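Local coordinates for protein Cag-Z (Helicobacter pylori, PDB 1S2X) that is of unknown function but is encoded on the cag pathogenicity island, whose genes specify a type IV secretion system, at residues 18-23 against 81-86. The protein carries 1 engineered substitution. Numbering follows the deposited sequence.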
loop_
_atom_site.group_PDB
_atom_site.type_symbol
_atom_site.label_atom_id
_atom_site.label_comp_id
_atom_site.label_asym_id
_atom_site.label_seq_id
_atom_site.Cartn_x
_atom_site.Cartn_y
_atom_site.Cartn_z
ATOM N N GLN A 18 7.987 0.113 14.054
ATOM C CA GLN A 18 7.771 -1.332 14.139
ATOM C C GLN A 18 6.547 -1.647 14.979
ATOM O O GLN A 18 5.887 -2.674 14.822
ATOM C CB GLN A 18 9.025 -2.012 14.686
ATOM C CG GLN A 18 9.018 -3.527 14.711
ATOM C CD GLN A 18 8.797 -4.231 13.393
ATOM O OE1 GLN A 18 9.356 -3.900 12.349
ATOM N NE2 GLN A 18 7.952 -5.259 13.391
ATOM N N LYS A 19 6.224 -0.744 15.895
ATOM C CA LYS A 19 5.066 -0.962 16.760
ATOM C C LYS A 19 3.782 -0.810 15.955
ATOM O O LYS A 19 2.794 -1.518 16.142
ATOM C CB LYS A 19 5.066 0.011 17.937
ATOM C CG LYS A 19 6.327 0.043 18.788
ATOM C CD LYS A 19 6.611 -1.300 19.436
ATOM C CE LYS A 19 6.183 -1.329 20.911
ATOM N NZ LYS A 19 5.913 -2.710 21.376
ATOM N N ILE A 20 3.811 0.154 15.043
ATOM C CA ILE A 20 2.658 0.377 14.166
ATOM C C ILE A 20 2.549 -0.737 13.137
ATOM O O ILE A 20 1.455 -1.114 12.708
ATOM C CB ILE A 20 2.770 1.773 13.538
ATOM C CG1 ILE A 20 2.808 2.893 14.599
ATOM C CG2 ILE A 20 1.672 2.030 12.528
ATOM C CD1 ILE A 20 2.444 4.249 14.042
ATOM N N LEU A 21 3.659 -1.332 12.706
ATOM C CA LEU A 21 3.536 -2.496 11.829
ATOM C C LEU A 21 2.876 -3.675 12.541
ATOM O O LEU A 21 1.851 -4.194 12.103
ATOM C CB LEU A 21 4.913 -2.894 11.303
ATOM C CG LEU A 21 5.524 -1.994 10.238
ATOM C CD1 LEU A 21 6.918 -2.490 9.868
ATOM C CD2 LEU A 21 4.651 -1.890 8.994
ATOM N N ASP A 22 3.430 -4.135 13.660
ATOM C CA ASP A 22 2.884 -5.255 14.414
ATOM C C ASP A 22 1.464 -4.987 14.899
ATOM O O ASP A 22 0.591 -5.854 14.912
ATOM C CB ASP A 22 3.759 -5.560 15.633
ATOM C CG ASP A 22 5.242 -5.611 15.321
ATOM O OD1 ASP A 22 5.595 -6.177 14.268
ATOM O OD2 ASP A 22 6.044 -5.090 16.130
ATOM N N SER A 23 1.224 -3.750 15.320
ATOM C CA SER A 23 -0.098 -3.385 15.812
ATOM C C SER A 23 -1.173 -3.613 14.752
ATOM O O SER A 23 -2.280 -4.033 15.079
ATOM C CB SER A 23 -0.098 -1.921 16.257
ATOM O OG SER A 23 -1.399 -1.372 16.282
ATOM N N ASN A 81 -4.969 2.769 5.422
ATOM C CA ASN A 81 -5.565 3.910 6.123
ATOM C C ASN A 81 -5.260 3.835 7.615
ATOM O O ASN A 81 -4.851 4.813 8.237
ATOM C CB ASN A 81 -7.077 3.972 5.878
ATOM C CG ASN A 81 -7.699 5.263 6.364
ATOM O OD1 ASN A 81 -7.964 6.181 5.577
ATOM N ND2 ASN A 81 -7.946 5.358 7.671
ATOM N N ASN A 82 -5.463 2.672 8.225
ATOM C CA ASN A 82 -5.185 2.468 9.638
ATOM C C ASN A 82 -3.731 2.781 9.980
ATOM O O ASN A 82 -3.433 3.479 10.942
ATOM C CB ASN A 82 -5.472 1.025 10.041
ATOM C CG ASN A 82 -6.941 0.682 9.868
ATOM O OD1 ASN A 82 -7.732 1.557 9.510
ATOM N ND2 ASN A 82 -7.281 -0.578 10.118
ATOM N N LEU A 83 -2.824 2.237 9.172
ATOM C CA LEU A 83 -1.399 2.457 9.337
ATOM C C LEU A 83 -1.028 3.925 9.234
ATOM O O LEU A 83 -0.290 4.469 10.050
ATOM C CB LEU A 83 -0.614 1.685 8.255
ATOM C CG LEU A 83 0.902 1.922 8.332
ATOM C CD1 LEU A 83 1.601 0.637 8.739
ATOM C CD2 LEU A 83 1.435 2.454 7.014
ATOM N N VAL A 84 -1.533 4.576 8.187
ATOM C CA VAL A 84 -1.236 5.987 7.966
ATOM C C VAL A 84 -1.730 6.843 9.131
ATOM O O VAL A 84 -1.010 7.746 9.565
ATOM C CB VAL A 84 -1.850 6.493 6.653
ATOM C CG1 VAL A 84 -1.791 8.016 6.550
ATOM C CG2 VAL A 84 -1.125 5.839 5.483
ATOM N N LEU A 85 -2.937 6.535 9.595
ATOM C CA LEU A 85 -3.544 7.272 10.694
ATOM C C LEU A 85 -2.705 7.112 11.960
ATOM O O LEU A 85 -2.354 8.099 12.611
ATOM C CB LEU A 85 -4.981 6.808 10.907
ATOM C CG LEU A 85 -5.795 7.574 11.956
ATOM C CD1 LEU A 85 -5.954 9.035 11.567
ATOM C CD2 LEU A 85 -7.148 6.915 12.157
ATOM N N ALA A 86 -2.406 5.856 12.268
ATOM C CA ALA A 86 -1.674 5.473 13.461
ATOM C C ALA A 86 -0.279 6.112 13.490
ATOM O O ALA A 86 0.164 6.455 14.589
ATOM C CB ALA A 86 -1.522 3.967 13.602
#
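The carbonyl oxygen Leu83 O accepts a hydrogen bond from the hydroxyl of Ser87 and meets the methyl Ile20 CG2 at 4.0 Å. This belongs to a roughly antiparallel helix pair in an all-helical fold. The short helix 14-23 packs on the long helix 74-101, with segment axes 10.0 Å apart and directions differing by 149°. The contact is modest and apolar, burying 184 Å² over both sides. Ile20 contributes the largest share. Its CB points at the other helix, and its two branches divide the work. With chi1 at -59°, CG1 swings to the side of the main-chain nitrogen, and from there CD1 extends to Ala86. CD1 comes within 3.2 Å of Ala86 O, a tight contact for a methyl on a carbonyl. The other branch, CG2, rests 3.9 Å from the methyl Ala86 CB. CG2 also meets Leu83 CD1 at 4.0 Å. Phe12 packs on Ile20 as well, and Asn24 touches Ala86. The Leu21 and Leu83 side chains run alongside each other in a common direction. Both also touch Phe122 and Glu126 of helix 105-135, so a third helix borders this contact. The methyl of Leu83 that meets Ile20 bridges two neighbouring residues of the short helix, because Leu83 CD1 also lies 4.0 Å from Leu21 CD2.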